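Local coordinates for Mlr6093 protein (Mesorhizobium loti, PDB 2QJ8) that is probably a zinc-dependent hydrolase of the aspartoacylase and succinylglutamate desuccinylase family, acting on carbon-nitrogen bonds of linear amides or on esters, at residues S47-G52 with D135-L140. Sequence-based numbering, arbitrary orientation.
Sequences SLLITG and DTVLDL
Leu49, Ile50 and Thr51 pair in parallel register with Val137, Leu138 and Asp139, the axes of the two short strand segments approaching to 4.7 Å at an angle of 17°, and four backbone bonds alternate between them: Leu49 N to Thr136 O, Leu138 N to Leu49 O, Thr51 N to Leu138 O and Leu140 N to Thr51 O. On one face Thr51 OG1 donates to Asp139 OD1 over 2.8 Å, reaching the carboxylate oxygen on its anti side, 26° out of plane. With chi1 at 58°, OG1 sits between its own backbone N and carbonyl carbon, from where it reaches across to the neighbouring strand. Leu49 and Val137 share this face, with Leu49 CB 4.3 Å from Val137 CG2. These are inner strands of the zinc-carboxypeptidase-like α/β fold expected of this family: strand 79-84 flanks 47-52, and strand 201-208 flanks 136-144. The opposite face, with Leu48, Ile50, Leu138 and Leu140, is largely apolar. Leu48 CD1 packs against Thr136 CG2 at 3.5 Å, the side chains of Ile50 and Leu138 lie side by side, pointing the same way, with Ile50 CD1 4.1 Å from Leu138 CD2, and Ile50 CG2 meets Leu140 CD1 at 3.9 Å; Leu228 and Val224 of helix 218-230 touch Leu48 and Leu138, respectively. Where the strands begin, Asp135 N donates a bent bond to Ser47 OG (2.9 Å). One water links Ser47 N to Asp135 OD2, and a second joins Ser47 O to Thr136 OG1.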
loop_
_atom_site.group_PDB
_atom_site.type_symbol
_atom_site.label_atom_id
_atom_site.label_comp_id
_atom_site.label_asym_id
_atom_site.label_seq_id
_atom_site.Cartn_x
_atom_site.Cartn_y
_atom_site.Cartn_z
ATOM N N SER A 47 -24.735 -15.646 17.765
ATOM C CA SER A 47 -23.322 -15.911 18.016
ATOM C C SER A 47 -22.536 -15.482 16.765
ATOM O O SER A 47 -22.928 -15.791 15.647
ATOM C CB SER A 47 -23.079 -17.378 18.295
ATOM O OG SER A 47 -23.589 -18.134 17.218
ATOM N N LEU A 48 -21.408 -14.834 16.983
ATOM C CA LEU A 48 -20.591 -14.263 15.919
ATOM C C LEU A 48 -19.111 -14.301 16.227
ATOM O O LEU A 48 -18.706 -13.975 17.337
ATOM C CB LEU A 48 -20.983 -12.780 15.744
ATOM C CG LEU A 48 -20.205 -11.965 14.687
ATOM C CD1 LEU A 48 -20.510 -12.479 13.275
ATOM C CD2 LEU A 48 -20.463 -10.469 14.811
ATOM N N LEU A 49 -18.309 -14.695 15.238
ATOM C CA LEU A 49 -16.872 -14.585 15.310
ATOM C C LEU A 49 -16.476 -13.519 14.310
ATOM O O LEU A 49 -16.921 -13.565 13.172
ATOM C CB LEU A 49 -16.175 -15.880 14.900
ATOM C CG LEU A 49 -14.650 -15.856 14.745
ATOM C CD1 LEU A 49 -13.909 -15.511 16.073
ATOM C CD2 LEU A 49 -14.238 -17.221 14.213
ATOM N N ILE A 50 -15.612 -12.604 14.727
ATOM C CA ILE A 50 -15.007 -11.602 13.865
ATOM C C ILE A 50 -13.497 -11.815 13.823
ATOM O O ILE A 50 -12.811 -11.774 14.857
ATOM C CB ILE A 50 -15.291 -10.145 14.350
ATOM C CG1 ILE A 50 -16.770 -9.979 14.667
ATOM C CG2 ILE A 50 -14.786 -9.123 13.305
ATOM C CD1 ILE A 50 -17.167 -8.564 14.912
ATOM N N THR A 51 -12.967 -12.003 12.617
ATOM C CA THR A 51 -11.555 -12.242 12.403
ATOM C C THR A 51 -10.896 -11.116 11.567
ATOM O O THR A 51 -11.520 -10.559 10.669
ATOM C CB THR A 51 -11.289 -13.600 11.716
ATOM O OG1 THR A 51 -11.956 -13.678 10.453
ATOM C CG2 THR A 51 -11.724 -14.778 12.575
ATOM N N GLY A 52 -9.650 -10.782 11.914
ATOM C CA GLY A 52 -8.801 -9.878 11.119
ATOM C C GLY A 52 -7.434 -10.501 10.950
ATOM O O GLY A 52 -7.120 -11.498 11.591
ATOM N N ASP A 135 -22.491 -19.173 14.702
ATOM C CA ASP A 135 -23.317 -19.393 13.523
ATOM C C ASP A 135 -22.941 -18.468 12.360
ATOM O O ASP A 135 -23.363 -18.723 11.231
ATOM C CB ASP A 135 -24.785 -19.156 13.858
ATOM C CG ASP A 135 -25.350 -20.182 14.869
ATOM O OD1 ASP A 135 -24.990 -21.372 14.769
ATOM O OD2 ASP A 135 -26.172 -19.789 15.739
ATOM N N THR A 136 -22.179 -17.415 12.636
ATOM C CA THR A 136 -21.859 -16.357 11.660
ATOM C C THR A 136 -20.401 -16.010 11.857
ATOM O O THR A 136 -19.920 -15.968 12.983
ATOM C CB THR A 136 -22.796 -15.109 11.864
ATOM O OG1 THR A 136 -24.163 -15.517 11.769
ATOM C CG2 THR A 136 -22.557 -13.981 10.826
ATOM N N VAL A 137 -19.664 -15.897 10.761
ATOM C CA VAL A 137 -18.298 -15.454 10.815
ATOM C C VAL A 137 -18.184 -14.221 9.928
ATOM O O VAL A 137 -18.654 -14.231 8.784
ATOM C CB VAL A 137 -17.267 -16.504 10.358
ATOM C CG1 VAL A 137 -15.886 -15.872 10.406
ATOM C CG2 VAL A 137 -17.320 -17.762 11.221
ATOM N N LEU A 138 -17.584 -13.173 10.478
ATOM C CA LEU A 138 -17.287 -11.932 9.777
ATOM C C LEU A 138 -15.765 -11.827 9.647
ATOM O O LEU A 138 -15.079 -11.644 10.660
ATOM C CB LEU A 138 -17.851 -10.719 10.529
ATOM C CG LEU A 138 -17.470 -9.300 10.035
ATOM C CD1 LEU A 138 -17.868 -9.047 8.557
ATOM C CD2 LEU A 138 -18.100 -8.287 10.950
ATOM N N ASP A 139 -15.240 -11.937 8.422
ATOM C CA ASP A 139 -13.792 -11.787 8.172
ATOM C C ASP A 139 -13.516 -10.402 7.588
ATOM O O ASP A 139 -14.134 -10.011 6.601
ATOM C CB ASP A 139 -13.288 -12.899 7.257
ATOM C CG ASP A 139 -11.745 -12.869 7.035
ATOM O OD1 ASP A 139 -10.935 -12.745 7.990
ATOM O OD2 ASP A 139 -11.346 -13.018 5.863
ATOM N N LEU A 140 -12.595 -9.664 8.227
ATOM C CA LEU A 140 -12.159 -8.333 7.808
ATOM C C LEU A 140 -10.940 -8.638 6.922
ATOM O O LEU A 140 -9.812 -8.787 7.399
ATOM C CB LEU A 140 -11.871 -7.458 9.024
ATOM C CG LEU A 140 -13.002 -7.448 10.080
ATOM C CD1 LEU A 140 -12.609 -6.620 11.290
ATOM C CD2 LEU A 140 -14.372 -6.975 9.526
HETATM O O HOH W 1 -26.597 -17.344 15.974
HETATM O O HOH W 2 -25.260 -15.418 14.375
#